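PDB 3CQD: ATP-dependent 6-phosphofructokinase isozyme 2 from Escherichia coli, which catalyses the ATP-dependent phosphorylation of D-fructose 6-phosphate to fructose 1,6-bisphosphate, the first committing step of glycolysis. Local coordinates for residues Ser12-Thr17 against Asn92-Val97; Gly101-Phe106 against Leu288-Arg293; Ala57-Gly62 against Val80-Ala85; Leu183-Gln188 against Ser257-Met262. All blocks are in the same frame, centred on the assembly; numbering follows the deposited sequence.

How the contacts relate
Contacts 1, 3 and 4 are buried, and contact 2 lies at the surface. Contacts 1 and 2 belong together. Strands 93-97 and 102-107 are neighbours in the mixed sheet, and both contacts touch the second subunit. Contacts 3 and 4 reach opposite edges of the large parallel sheet, at strands 80-84 and 183-184, with centres about 23 Å apart. Contacts 1 and 3 are both parallel strand pairs held by backbone bonds. Contact 1 adds a carboxylate at the substrate site, whereas contact 3 adds mainly apolar packing. Contact 2 rests on one amide hydrogen bond. Contact 4 is apolar packing of a short strand and the loop after it on a helix, and its lysine and asparagine turn to ATP.

Contact 1 (Ser12-Thr17 against Asn92-Val97); sequences SLDSAT and NLHVHV
D14 and N92 run alongside each other with their ends turned the same way, carboxylate and amide planes 30° apart. The D14 carboxylate sits beside its own backbone N (chi1 -56°), and this leaves OD1 over the start of segment 92-97. Two donors hold OD1 from opposite faces of its plane. S12 OG bonds to D14 OD1 on the syn side at 2.6 Å, and N92 N reaches D14 OD1 from above the plane at 3.1 Å. With an alanine here instead of D14, N92 N and S12 OG would probably lose their shared acceptor, and the S12 hydroxyl could turn. The amide oxygen of N92 is held by M108 N. The imidazole of H94 also lies beside its own backbone N (chi1 -68°), with D14 CB over one face near the rim. Its ND1 is bonded to E36 OE1. On the sheet face of L93, T17 and V95, L93 CD1 packs on T17 CG2 at 3.7 Å, and T17 CG2 meets V95 CG2 at 3.8 Å. The strands themselves are joined by parallel backbone bonds, including S15 N to N92 O at 2.9 Å and H94 N to S15 O at 2.7 Å. L93 and V95 also pack on L93 and F106 of the second subunit. S12, L13, D14 and N92 are substrate-binding residues, and this small sheet is the lid over the sugar site known from ribokinase-family kinases.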
loop_
_atom_site.group_PDB
_atom_site.type_symbol
_atom_site.label_atom_id
_atom_site.label_comp_id
_atom_site.label_asym_id
_atom_site.label_seq_id
_atom_site.Cartn_x
_atom_site.Cartn_y
_atom_site.Cartn_z
ATOM N N SER B 12 17.446 9.375 19.095
ATOM C CA SER B 12 16.030 9.221 19.260
ATOM C C SER B 12 15.765 8.026 20.122
ATOM O O SER B 12 16.634 7.162 20.320
ATOM C CB SER B 12 15.308 9.086 17.897
ATOM O OG SER B 12 15.802 8.003 17.139
ATOM N N LEU B 13 14.569 8.002 20.681
ATOM C CA LEU B 13 14.104 6.816 21.339
ATOM C C LEU B 13 12.976 6.326 20.468
ATOM O O LEU B 13 11.908 6.886 20.484
ATOM C CB LEU B 13 13.625 7.109 22.761
ATOM C CG LEU B 13 13.105 5.869 23.489
ATOM C CD1 LEU B 13 14.276 5.007 23.973
ATOM C CD2 LEU B 13 12.201 6.286 24.635
ATOM N N ASP B 14 13.239 5.286 19.694
ATOM C CA ASP B 14 12.274 4.818 18.721
ATOM C C ASP B 14 11.276 3.858 19.290
ATOM O O ASP B 14 11.598 3.019 20.139
ATOM C CB ASP B 14 12.986 4.237 17.498
ATOM C CG ASP B 14 13.930 5.243 16.876
ATOM O OD1 ASP B 14 13.720 6.455 17.108
ATOM O OD2 ASP B 14 14.878 4.845 16.187
ATOM N N SER B 15 10.048 4.012 18.818
ATOM C CA SER B 15 8.977 3.115 19.164
ATOM C C SER B 15 8.832 2.078 18.053
ATOM O O SER B 15 8.604 2.420 16.895
ATOM C CB SER B 15 7.689 3.908 19.340
ATOM O OG SER B 15 7.724 4.667 20.535
ATOM N N ALA B 16 9.001 0.813 18.405
ATOM C CA ALA B 16 8.711 -0.263 17.468
ATOM C C ALA B 16 7.355 -0.821 17.848
ATOM O O ALA B 16 7.127 -1.202 18.993
ATOM C CB ALA B 16 9.775 -1.334 17.526
ATOM N N THR B 17 6.450 -0.846 16.884
ATOM C CA THR B 17 5.073 -1.252 17.135
ATOM C C THR B 17 4.597 -2.180 16.021
ATOM O O THR B 17 5.197 -2.252 14.949
ATOM C CB THR B 17 4.136 -0.013 17.314
ATOM O OG1 THR B 17 2.847 -0.418 17.794
ATOM C CG2 THR B 17 3.993 0.791 16.011
ATOM N N ASN B 92 11.210 8.292 16.789
ATOM C CA ASN B 92 10.839 7.803 15.483
ATOM C C ASN B 92 9.948 6.588 15.667
ATOM O O ASN B 92 9.908 5.990 16.759
ATOM C CB ASN B 92 12.078 7.469 14.659
ATOM C CG ASN B 92 12.853 8.701 14.257
ATOM O OD1 ASN B 92 12.297 9.791 14.117
ATOM N ND2 ASN B 92 14.147 8.537 14.085
ATOM N N LEU B 93 9.200 6.253 14.624
ATOM C CA LEU B 93 8.283 5.140 14.694
ATOM C C LEU B 93 8.647 4.074 13.692
ATOM O O LEU B 93 8.811 4.344 12.494
ATOM C CB LEU B 93 6.841 5.608 14.473
ATOM C CG LEU B 93 5.757 4.546 14.672
ATOM C CD1 LEU B 93 5.745 4.017 16.120
ATOM C CD2 LEU B 93 4.390 5.108 14.282
ATOM N N HIS B 94 8.779 2.861 14.202
ATOM C CA HIS B 94 8.973 1.679 13.394
ATOM C C HIS B 94 7.708 0.850 13.526
ATOM O O HIS B 94 7.331 0.463 14.624
ATOM C CB HIS B 94 10.201 0.896 13.870
ATOM C CG HIS B 94 11.490 1.610 13.634
ATOM N ND1 HIS B 94 12.676 1.229 14.226
ATOM C CD2 HIS B 94 11.777 2.700 12.877
ATOM C CE1 HIS B 94 13.639 2.044 13.831
ATOM N NE2 HIS B 94 13.118 2.947 13.015
ATOM N N VAL B 95 7.028 0.648 12.408
ATOM C CA VAL B 95 5.769 -0.070 12.377
ATOM C C VAL B 95 5.909 -1.364 11.586
ATOM O O VAL B 95 6.226 -1.335 10.396
ATOM C CB VAL B 95 4.655 0.797 11.749
ATOM C CG1 VAL B 95 3.350 0.060 11.763
ATOM C CG2 VAL B 95 4.543 2.091 12.496
ATOM N N HIS B 96 5.663 -2.487 12.257
ATOM C CA HIS B 96 5.645 -3.773 11.606
ATOM C C HIS B 96 4.202 -4.082 11.303
ATOM O O HIS B 96 3.357 -4.048 12.196
ATOM C CB HIS B 96 6.205 -4.882 12.490
ATOM C CG HIS B 96 6.197 -6.222 11.824
ATOM N ND1 HIS B 96 7.214 -6.646 10.994
ATOM C CD2 HIS B 96 5.268 -7.211 11.817
ATOM C CE1 HIS B 96 6.928 -7.852 10.533
ATOM N NE2 HIS B 96 5.756 -8.220 11.020
ATOM N N VAL B 97 3.930 -4.342 10.037
ATOM C CA VAL B 97 2.595 -4.715 9.614
ATOM C C VAL B 97 2.521 -6.228 9.570
ATOM O O VAL B 97 3.198 -6.852 8.773
ATOM C CB VAL B 97 2.263 -4.076 8.250
ATOM C CG1 VAL B 97 0.869 -4.462 7.796
ATOM C CG2 VAL B 97 2.424 -2.544 8.354
#

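Contact 2 (Gly101-Phe106 against Leu288-Arg293); sequences GEQYRF and LNQGTR
The side chain of Q290 reaches from its loop to the backbone of G101, where Q290 NE2 donates to G101 O at 2.8 Å. The bond is not ideal. The N-H...O angle is 149°, and the donor stands tilted from the carbonyl plane of G101. Q290 gets there with CG beside its own backbone N (chi1 -75°) and an extended chain beyond. Q103 comes the other way. The two glutamine chains pass each other, each heading toward the other's segment. Q103 CG lies 4.0 Å from Q290 NE2. Their amide planes are turned 52° apart, so the groups are not stacked. Q290 also packs on H96 of the neighbouring strand. The contact thus ties the hairpin of strands 93-97 and 102-107, part of the lid sheet of this ribokinase-type kinase, to the loop between helices 272-287 and 297-307. That loop carries N289, G291 and R293 of the potassium site, and Q103 lies near S250 and V252 of the same site. At G291 the backbone angles would jam a side chain against the carbonyl O of Q290. G101 also has a positive phi, which glycine adopts easily. Further along the strand, R105 NH1 bonds to E25 O of the second subunit. R105 and F106 pair with a parallel strand of that subunit, so the sheet runs on across the interface.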
loop_
_atom_site.group_PDB
_atom_site.type_symbol
_atom_site.label_atom_id
_atom_site.label_comp_id
_atom_site.label_asym_id
_atom_site.label_seq_id
_atom_site.Cartn_x
_atom_site.Cartn_y
_atom_site.Cartn_z
ATOM N N GLY B 101 4.164 -8.600 6.708
ATOM C CA GLY B 101 5.537 -8.800 7.180
ATOM C C GLY B 101 6.426 -7.609 6.903
ATOM O O GLY B 101 7.658 -7.687 7.039
ATOM N N GLU B 102 5.817 -6.503 6.499
ATOM C CA GLU B 102 6.578 -5.323 6.113
ATOM C C GLU B 102 6.802 -4.410 7.316
ATOM O O GLU B 102 6.036 -4.424 8.274
ATOM C CB GLU B 102 5.852 -4.552 5.007
ATOM C CG GLU B 102 5.826 -5.233 3.632
ATOM C CD GLU B 102 5.001 -4.451 2.626
ATOM O OE1 GLU B 102 5.106 -4.724 1.412
ATOM O OE2 GLU B 102 4.232 -3.549 3.041
ATOM N N GLN B 103 7.857 -3.615 7.249
ATOM C CA GLN B 103 8.166 -2.670 8.309
ATOM C C GLN B 103 8.241 -1.278 7.704
ATOM O O GLN B 103 8.740 -1.071 6.583
ATOM C CB GLN B 103 9.468 -3.046 9.032
ATOM C CG GLN B 103 10.640 -3.179 8.097
ATOM C CD GLN B 103 11.916 -3.707 8.745
ATOM O OE1 GLN B 103 12.849 -4.102 8.040
ATOM N NE2 GLN B 103 11.966 -3.714 10.086
ATOM N N TYR B 104 7.650 -0.345 8.379
ATOM C CA TYR B 104 7.668 1.010 7.962
ATOM C C TYR B 104 8.505 1.807 8.937
ATOM O O TYR B 104 8.467 1.551 10.068
ATOM C CB TYR B 104 6.250 1.531 7.780
ATOM C CG TYR B 104 5.502 0.859 6.656
ATOM C CD1 TYR B 104 4.897 -0.345 6.819
ATOM C CD2 TYR B 104 5.408 1.455 5.438
ATOM C CE1 TYR B 104 4.240 -0.926 5.796
ATOM C CE2 TYR B 104 4.786 0.890 4.442
ATOM C CZ TYR B 104 4.182 -0.295 4.602
ATOM O OH TYR B 104 3.527 -0.815 3.567
ATOM N N ARG B 105 9.290 2.730 8.464
ATOM C CA ARG B 105 10.065 3.533 9.338
ATOM C C ARG B 105 9.830 4.976 9.083
ATOM O O ARG B 105 9.976 5.422 8.004
ATOM C CB ARG B 105 11.541 3.183 9.285
ATOM C CG ARG B 105 11.892 1.759 9.432
ATOM C CD ARG B 105 12.890 1.364 8.388
ATOM N NE ARG B 105 14.179 1.715 8.842
ATOM C CZ ARG B 105 15.309 1.651 8.183
ATOM N NH1 ARG B 105 15.423 1.243 6.965
ATOM N NH2 ARG B 105 16.350 2.009 8.818
ATOM N N PHE B 106 9.358 5.641 10.106
ATOM C CA PHE B 106 9.034 7.030 10.090
ATOM C C PHE B 106 10.103 7.810 10.855
ATOM O O PHE B 106 10.172 7.755 12.058
ATOM C CB PHE B 106 7.604 7.312 10.575
ATOM C CG PHE B 106 6.548 6.557 9.824
ATOM C CD1 PHE B 106 6.039 5.390 10.305
ATOM C CD2 PHE B 106 6.123 6.981 8.599
ATOM C CE1 PHE B 106 5.135 4.694 9.594
ATOM C CE2 PHE B 106 5.207 6.261 7.911
ATOM C CZ PHE B 106 4.729 5.136 8.397
ATOM N N LEU B 288 20.017 -9.844 8.264
ATOM C CA LEU B 288 19.496 -11.194 8.426
ATOM C C LEU B 288 18.203 -11.241 9.248
ATOM O O LEU B 288 17.410 -12.148 9.072
ATOM C CB LEU B 288 20.552 -12.133 9.016
ATOM C CG LEU B 288 21.899 -12.201 8.282
ATOM C CD1 LEU B 288 22.823 -13.158 8.983
ATOM C CD2 LEU B 288 21.730 -12.587 6.813
ATOM N N ASN B 289 18.000 -10.256 10.118
ATOM C CA ASN B 289 16.815 -10.201 10.994
ATOM C C ASN B 289 16.062 -8.893 10.881
ATOM O O ASN B 289 16.678 -7.847 10.676
ATOM C CB ASN B 289 17.235 -10.352 12.459
ATOM C CG ASN B 289 17.792 -11.722 12.768
ATOM O OD1 ASN B 289 17.049 -12.707 12.822
ATOM N ND2 ASN B 289 19.103 -11.792 12.999
ATOM N N GLN B 290 14.737 -8.949 11.059
ATOM C CA GLN B 290 13.944 -7.730 11.294
ATOM C C GLN B 290 14.213 -7.193 12.720
ATOM O O GLN B 290 14.882 -7.854 13.519
ATOM C CB GLN B 290 12.449 -7.967 11.027
ATOM C CG GLN B 290 12.075 -8.053 9.533
ATOM C CD GLN B 290 10.564 -8.021 9.282
ATOM O OE1 GLN B 290 9.796 -8.747 9.918
ATOM N NE2 GLN B 290 10.138 -7.182 8.336
ATOM N N GLY B 291 13.733 -5.990 13.021
ATOM C CA GLY B 291 14.015 -5.345 14.315
ATOM C C GLY B 291 15.233 -4.422 14.303
ATOM O O GLY B 291 15.623 -3.914 13.245
ATOM N N THR B 292 15.824 -4.185 15.480
ATOM C CA THR B 292 17.056 -3.375 15.579
ATOM C C THR B 292 18.186 -4.085 16.361
ATOM O O THR B 292 18.940 -3.448 17.112
ATOM C CB THR B 292 16.808 -1.948 16.165
ATOM O OG1 THR B 292 16.262 -2.054 17.486
ATOM C CG2 THR B 292 15.867 -1.131 15.268
ATOM N N ARG B 293 18.306 -5.397 16.171
ATOM C CA ARG B 293 19.390 -6.175 16.786
ATOM C C ARG B 293 20.746 -5.845 16.169
ATOM O O ARG B 293 21.789 -6.201 16.727
ATOM C CB ARG B 293 19.127 -7.688 16.658
ATOM C CG ARG B 293 17.820 -8.157 17.306
ATOM C CD ARG B 293 17.494 -9.610 16.943
#

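Contact 3 (Ala57-Gly62 against Val80-Ala85); sequences AIFPAG and VATVEA
F59 lays its ring over the T82 methyl and meets V80 with its edge, within the beta-alpha-beta unit of strand 55-61, helix 63-75 and strand 80-84. The two parallel strands form one edge of the large sheet of this ribokinase-type fold. The F59 ring is the main bump. Its CG stands between the backbone N and the carbonyl carbon (chi1 58°), and the ring comes round toward strand 80-84. The methyl T82 CG2 sits over one face in a CH-pi contact, 3.8 Å from the centroid of the F59 ring. V80 CG2 comes in at the edge, 3.5 Å from F59 CE1. L69 and L73 of helix 63-75 touch the ring as well. Were F59 cut back to an alanine, a gap would be likely to open under helix 63-75 and leave the methyls of V80 and T82 without their aromatic partner. The other face carries I58, P60, A81 and V83. There I58 CG1 lies against A81 CB at 4.0 Å. P60 CB lies near two methyls of the other strand, A85 CB at 4.1 Å and V83 CG2 at 4.3 Å. Helix 115-126 packs on I58, A81 and V83 on this side. Backbone bonds run the length of the pair, such as A81 N to A57 O and A61 N to V83 O. At the far end there is little room, for a side chain at G62 would run into A85 O. There A85 N bonds to A61 O at 2.8 Å, from above the carbonyl plane.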
loop_
_atom_site.group_PDB
_atom_site.type_symbol
_atom_site.label_atom_id
_atom_site.label_comp_id
_atom_site.label_asym_id
_atom_site.label_seq_id
_atom_site.Cartn_x
_atom_site.Cartn_y
_atom_site.Cartn_z
ATOM N N ALA B 57 29.172 6.060 23.431
ATOM C CA ALA B 57 28.227 6.875 22.694
ATOM C C ALA B 57 28.009 8.200 23.405
ATOM O O ALA B 57 27.515 8.233 24.535
ATOM C CB ALA B 57 26.902 6.136 22.516
ATOM N N ILE B 58 28.386 9.279 22.718
ATOM C CA ILE B 58 28.175 10.652 23.164
ATOM C C ILE B 58 26.933 11.205 22.465
ATOM O O ILE B 58 26.795 11.134 21.238
ATOM C CB ILE B 58 29.433 11.559 22.880
ATOM C CG1 ILE B 58 30.698 10.950 23.518
ATOM C CG2 ILE B 58 29.207 13.002 23.400
ATOM C CD1 ILE B 58 32.011 11.489 22.991
ATOM N N PHE B 59 26.027 11.749 23.249
ATOM C CA PHE B 59 24.802 12.273 22.696
ATOM C C PHE B 59 24.038 13.105 23.703
ATOM O O PHE B 59 24.208 12.946 24.930
ATOM C CB PHE B 59 23.920 11.140 22.151
ATOM C CG PHE B 59 23.571 10.107 23.161
ATOM C CD1 PHE B 59 24.441 9.061 23.428
ATOM C CD2 PHE B 59 22.368 10.175 23.849
ATOM C CE1 PHE B 59 24.119 8.101 24.358
ATOM C CE2 PHE B 59 22.031 9.211 24.773
ATOM C CZ PHE B 59 22.904 8.172 25.033
ATOM N N PRO B 60 23.199 14.016 23.185
ATOM C CA PRO B 60 22.279 14.725 24.061
ATOM C C PRO B 60 21.119 13.812 24.426
ATOM O O PRO B 60 20.678 13.004 23.601
ATOM C CB PRO B 60 21.817 15.907 23.207
ATOM C CG PRO B 60 21.937 15.414 21.779
ATOM C CD PRO B 60 23.087 14.443 21.770
ATOM N N ALA B 61 20.666 13.908 25.670
ATOM C CA ALA B 61 19.515 13.142 26.122
ATOM C C ALA B 61 18.615 14.088 26.879
ATOM O O ALA B 61 19.080 14.851 27.720
ATOM C CB ALA B 61 19.953 11.983 26.995
ATOM N N GLY B 62 17.324 14.058 26.559
ATOM C CA GLY B 62 16.378 14.996 27.143
ATOM C C GLY B 62 15.117 14.283 27.572
ATOM O O GLY B 62 14.552 13.496 26.816
ATOM N N VAL B 80 28.350 5.366 27.749
ATOM C CA VAL B 80 27.558 6.516 27.375
ATOM C C VAL B 80 28.212 7.766 27.984
ATOM O O VAL B 80 28.805 7.710 29.066
ATOM C CB VAL B 80 26.099 6.245 27.846
ATOM C CG1 VAL B 80 25.474 7.366 28.703
ATOM C CG2 VAL B 80 25.228 5.748 26.695
ATOM N N ALA B 81 28.154 8.876 27.258
ATOM C CA ALA B 81 28.530 10.170 27.822
ATOM C C ALA B 81 27.499 11.137 27.287
ATOM O O ALA B 81 27.552 11.545 26.118
ATOM C CB ALA B 81 29.944 10.574 27.410
ATOM N N THR B 82 26.537 11.460 28.143
ATOM C CA THR B 82 25.384 12.241 27.745
ATOM C C THR B 82 25.502 13.672 28.240
ATOM O O THR B 82 26.169 13.953 29.257
ATOM C CB THR B 82 24.036 11.616 28.246
ATOM O OG1 THR B 82 24.037 11.504 29.675
ATOM C CG2 THR B 82 23.834 10.247 27.653
ATOM N N VAL B 83 24.896 14.581 27.488
ATOM C CA VAL B 83 24.623 15.896 28.020
ATOM C C VAL B 83 23.118 16.052 28.074
ATOM O O VAL B 83 22.396 15.725 27.110
ATOM C CB VAL B 83 25.332 17.050 27.258
ATOM C CG1 VAL B 83 26.746 16.630 26.817
ATOM C CG2 VAL B 83 24.509 17.541 26.105
ATOM N N GLU B 84 22.645 16.507 29.226
ATOM C CA GLU B 84 21.222 16.669 29.434
ATOM C C GLU B 84 20.785 17.795 28.523
ATOM O O GLU B 84 21.443 18.828 28.450
ATOM C CB GLU B 84 20.901 16.961 30.896
ATOM C CG GLU B 84 19.590 16.328 31.351
ATOM C CD GLU B 84 18.977 17.014 32.562
ATOM O OE1 GLU B 84 19.711 17.356 33.518
ATOM O OE2 GLU B 84 17.738 17.205 32.560
ATOM N N ALA B 85 19.722 17.547 27.765
ATOM C CA ALA B 85 19.177 18.542 26.860
ATOM C C ALA B 85 17.780 18.957 27.312
ATOM O O ALA B 85 17.039 18.155 27.879
ATOM C CB ALA B 85 19.155 18.014 25.443
#

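Contact 4 (Leu183-Gln188 against Ser257-Met262); sequences LVKPNQ and SMVGAM. With ATP (adenosine-5'-triphosphate), chain I; ATP (adenosine-5'-triphosphate), chain G.
K185 lays its aliphatic chain across helix 254-267. Its CD rests 3.4 Å from M258 SD. On the same carbon, K185 CD meets V259 CG2 at 3.6 Å. CG starts anti to the backbone N (chi1 -173°), and bends further along carry the amine to the nucleotide. K185 NZ bonds to O2B of one ATP (chain I) at 2.8 Å and also to S224 OG. The methylenes are thus packed while the amine is taken up by phosphate, which probably offsets its charge. M262 bends its methyl back toward the strand. M262 CE touches L183 CD1 at 3.9 Å, and the two side chains meet nearly perpendicular. M262 CE also lies 4.0 Å from K185 CG. Just beyond, N187 ND2 bonds to O1B of the same ATP and to O2G of a second ATP (chain G), while N187 OD1 caps E190 N at the start of helix 188-195. This is the nucleotide site of a PfkB-family kinase, here with the substrate and inhibitor ATP sites side by side.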
loop_
_atom_site.group_PDB
_atom_site.type_symbol
_atom_site.label_atom_id
_atom_site.label_comp_id
_atom_site.label_asym_id
_atom_site.label_seq_id
_atom_site.Cartn_x
_atom_site.Cartn_y
_atom_site.Cartn_z
ATOM N N LEU B 183 37.559 8.217 7.706
ATOM C CA LEU B 183 36.696 7.311 6.969
ATOM C C LEU B 183 35.325 7.946 6.873
ATOM O O LEU B 183 34.816 8.505 7.838
ATOM C CB LEU B 183 36.640 5.945 7.677
ATOM C CG LEU B 183 35.908 4.671 7.201
ATOM C CD1 LEU B 183 34.511 4.570 7.746
ATOM C CD2 LEU B 183 35.927 4.468 5.697
ATOM N N VAL B 184 34.751 7.903 5.685
ATOM C CA VAL B 184 33.370 8.293 5.499
ATOM C C VAL B 184 32.710 7.117 4.792
ATOM O O VAL B 184 33.368 6.416 3.983
ATOM C CB VAL B 184 33.257 9.620 4.722
ATOM C CG1 VAL B 184 33.821 9.486 3.318
ATOM C CG2 VAL B 184 31.842 10.116 4.699
ATOM N N LYS B 185 31.444 6.868 5.143
ATOM C CA LYS B 185 30.677 5.798 4.528
ATOM C C LYS B 185 29.394 6.346 3.948
ATOM O O LYS B 185 28.332 6.179 4.542
ATOM C CB LYS B 185 30.337 4.658 5.505
ATOM C CG LYS B 185 29.681 3.446 4.792
ATOM C CD LYS B 185 28.662 2.703 5.661
ATOM C CE LYS B 185 27.317 3.422 5.823
ATOM N NZ LYS B 185 26.752 4.019 4.568
ATOM N N PRO B 186 29.488 7.012 2.785
ATOM C CA PRO B 186 28.250 7.379 2.159
ATOM C C PRO B 186 27.694 6.110 1.531
ATOM O O PRO B 186 28.459 5.241 1.104
ATOM C CB PRO B 186 28.679 8.365 1.073
ATOM C CG PRO B 186 30.092 7.942 0.718
ATOM C CD PRO B 186 30.676 7.394 1.987
ATOM N N ASN B 187 26.376 6.000 1.481
ATOM C CA ASN B 187 25.779 5.011 0.606
ATOM C C ASN B 187 25.733 5.672 -0.771
ATOM O O ASN B 187 26.302 6.757 -0.959
ATOM C CB ASN B 187 24.410 4.551 1.119
ATOM C CG ASN B 187 23.376 5.663 1.119
ATOM O OD1 ASN B 187 23.592 6.737 0.542
ATOM N ND2 ASN B 187 22.258 5.423 1.778
ATOM N N GLN B 188 25.075 5.044 -1.734
ATOM C CA GLN B 188 25.171 5.539 -3.101
ATOM C C GLN B 188 24.536 6.920 -3.266
ATOM O O GLN B 188 25.141 7.804 -3.870
ATOM C CB GLN B 188 24.554 4.552 -4.073
ATOM C CG GLN B 188 25.370 3.296 -4.230
ATOM C CD GLN B 188 24.564 2.189 -4.863
ATOM O OE1 GLN B 188 24.728 1.882 -6.060
ATOM N NE2 GLN B 188 23.658 1.595 -4.074
ATOM N N SER B 257 25.814 -0.716 11.451
ATOM C CA SER B 257 26.533 -1.955 11.743
ATOM C C SER B 257 27.843 -2.011 10.977
ATOM O O SER B 257 28.885 -2.334 11.539
ATOM C CB SER B 257 25.688 -3.194 11.422
ATOM O OG SER B 257 24.576 -3.274 12.293
ATOM N N MET B 258 27.767 -1.746 9.679
ATOM C CA MET B 258 28.949 -1.634 8.846
ATOM C C MET B 258 29.955 -0.625 9.410
ATOM O O MET B 258 31.144 -0.923 9.518
ATOM C CB MET B 258 28.557 -1.245 7.424
ATOM C CG MET B 258 29.714 -0.748 6.592
ATOM S SD MET B 258 29.322 -0.547 4.852
ATOM C CE MET B 258 29.639 -2.212 4.328
ATOM N N VAL B 259 29.478 0.569 9.762
ATOM C CA VAL B 259 30.368 1.601 10.296
ATOM C C VAL B 259 31.049 1.138 11.588
ATOM O O VAL B 259 32.270 1.263 11.722
ATOM C CB VAL B 259 29.628 2.944 10.466
ATOM C CG1 VAL B 259 30.509 3.966 11.163
ATOM C CG2 VAL B 259 29.222 3.471 9.085
ATOM N N GLY B 260 30.266 0.594 12.527
ATOM C CA GLY B 260 30.831 0.005 13.743
ATOM C C GLY B 260 31.948 -0.987 13.428
ATOM O O GLY B 260 33.055 -0.885 13.968
ATOM N N ALA B 261 31.652 -1.955 12.557
ATOM C CA ALA B 261 32.636 -2.947 12.134
ATOM C C ALA B 261 33.909 -2.344 11.516
ATOM O O ALA B 261 35.022 -2.748 11.845
ATOM C CB ALA B 261 31.997 -3.921 11.168
ATOM N N MET B 262 33.748 -1.380 10.615
ATOM C CA MET B 262 34.907 -0.786 9.962
ATOM C C MET B 262 35.698 0.087 10.929
ATOM O O MET B 262 36.923 0.131 10.865
ATOM C CB MET B 262 34.499 -0.000 8.732
ATOM C CG MET B 262 33.811 -0.854 7.715
ATOM S SD MET B 262 33.683 -0.066 6.110
ATOM C CE MET B 262 32.718 1.395 6.488
HETATM P PG ATP I . 21.347 2.553 6.512
HETATM O O1G ATP I . 21.903 3.889 6.898
HETATM O O2G ATP I . 21.245 1.565 7.651
HETATM O O3G ATP I . 20.136 2.686 5.646
HETATM P PB ATP I . 23.184 2.572 4.373
HETATM O O1B ATP I . 22.199 2.947 3.324
HETATM O O2B ATP I . 24.008 3.720 4.954
HETATM O O3B ATP I . 22.449 1.847 5.589
HETATM P PA ATP I . 23.842 0.126 2.961
HETATM O O1A ATP I . 22.394 0.022 2.609
HETATM O O2A ATP I . 24.816 0.136 1.839
HETATM O O3A ATP I . 24.178 1.427 3.876
HETATM O "O5'" ATP I . 24.184 -0.987 4.042
HETATM C "C5'" ATP I . 25.480 -1.109 4.648
HETATM C "C4'" ATP I . 25.898 -2.548 4.361
HETATM O "O4'" ATP I . 24.840 -3.412 4.792
HETATM C "C3'" ATP I . 26.057 -2.920 2.892
HETATM O "O3'" ATP I . 27.279 -2.513 2.287
HETATM C "C2'" ATP I . 25.899 -4.422 2.951
HETATM O "O2'" ATP I . 27.042 -5.082 3.490
HETATM C "C1'" ATP I . 24.807 -4.592 3.998
HETATM N N9 ATP I . 23.517 -4.631 3.303
HETATM C C8 ATP I . 22.659 -3.617 3.179
HETATM N N7 ATP I . 21.576 -3.974 2.480
HETATM C C5 ATP I . 21.738 -5.248 2.152
HETATM C C6 ATP I . 20.952 -6.217 1.404
HETATM N N6 ATP I . 19.753 -5.843 0.896
HETATM N N1 ATP I . 21.467 -7.457 1.304
HETATM C C2 ATP I . 22.661 -7.804 1.819
HETATM N N3 ATP I . 23.446 -6.954 2.499
HETATM C C4 ATP I . 23.020 -5.693 2.696
HETATM P PG ATP G . 19.282 6.117 3.353
HETATM O O1G ATP G . 19.220 7.148 4.424
HETATM O O2G ATP G . 19.520 6.724 1.996
HETATM O O3G ATP G . 20.128 4.914 3.694
HETATM P PB ATP G . 17.197 4.113 2.979
HETATM O O1B ATP G . 18.051 3.045 3.615
HETATM O O2B ATP G . 15.754 4.242 3.334
HETATM O O3B ATP G . 17.770 5.585 3.310
HETATM P PA ATP G . 16.413 4.619 0.198
HETATM O O1A ATP G . 15.627 5.825 0.689
HETATM O O2A ATP G . 17.221 4.745 -1.060
HETATM O O3A ATP G . 17.379 4.003 1.372
HETATM O "O5'" ATP G . 15.398 3.399 0.012
HETATM C "C5'" ATP G . 14.255 3.506 -0.832
HETATM C "C4'" ATP G . 13.857 2.077 -1.119
HETATM O "O4'" ATP G . 14.947 1.442 -1.794
HETATM C "C3'" ATP G . 13.678 1.275 0.158
HETATM O "O3'" ATP G . 12.323 1.278 0.560
HETATM C "C2'" ATP G . 14.129 -0.117 -0.216
HETATM O "O2'" ATP G . 13.071 -0.876 -0.801
HETATM C "C1'" ATP G . 15.191 0.141 -1.260
HETATM N N9 ATP G . 16.496 0.055 -0.548
HETATM C C8 ATP G . 17.239 1.048 -0.018
HETATM N N7 ATP G . 18.363 0.560 0.581
HETATM C C5 ATP G . 18.342 -0.776 0.428
HETATM C C6 ATP G . 19.202 -1.920 0.795
HETATM N N6 ATP G . 20.347 -1.728 1.472
HETATM N N1 ATP G . 18.803 -3.164 0.441
HETATM C C2 ATP G . 17.661 -3.389 -0.230
HETATM N N3 ATP G . 16.829 -2.400 -0.601
HETATM C C4 ATP G . 17.111 -1.104 -0.309
#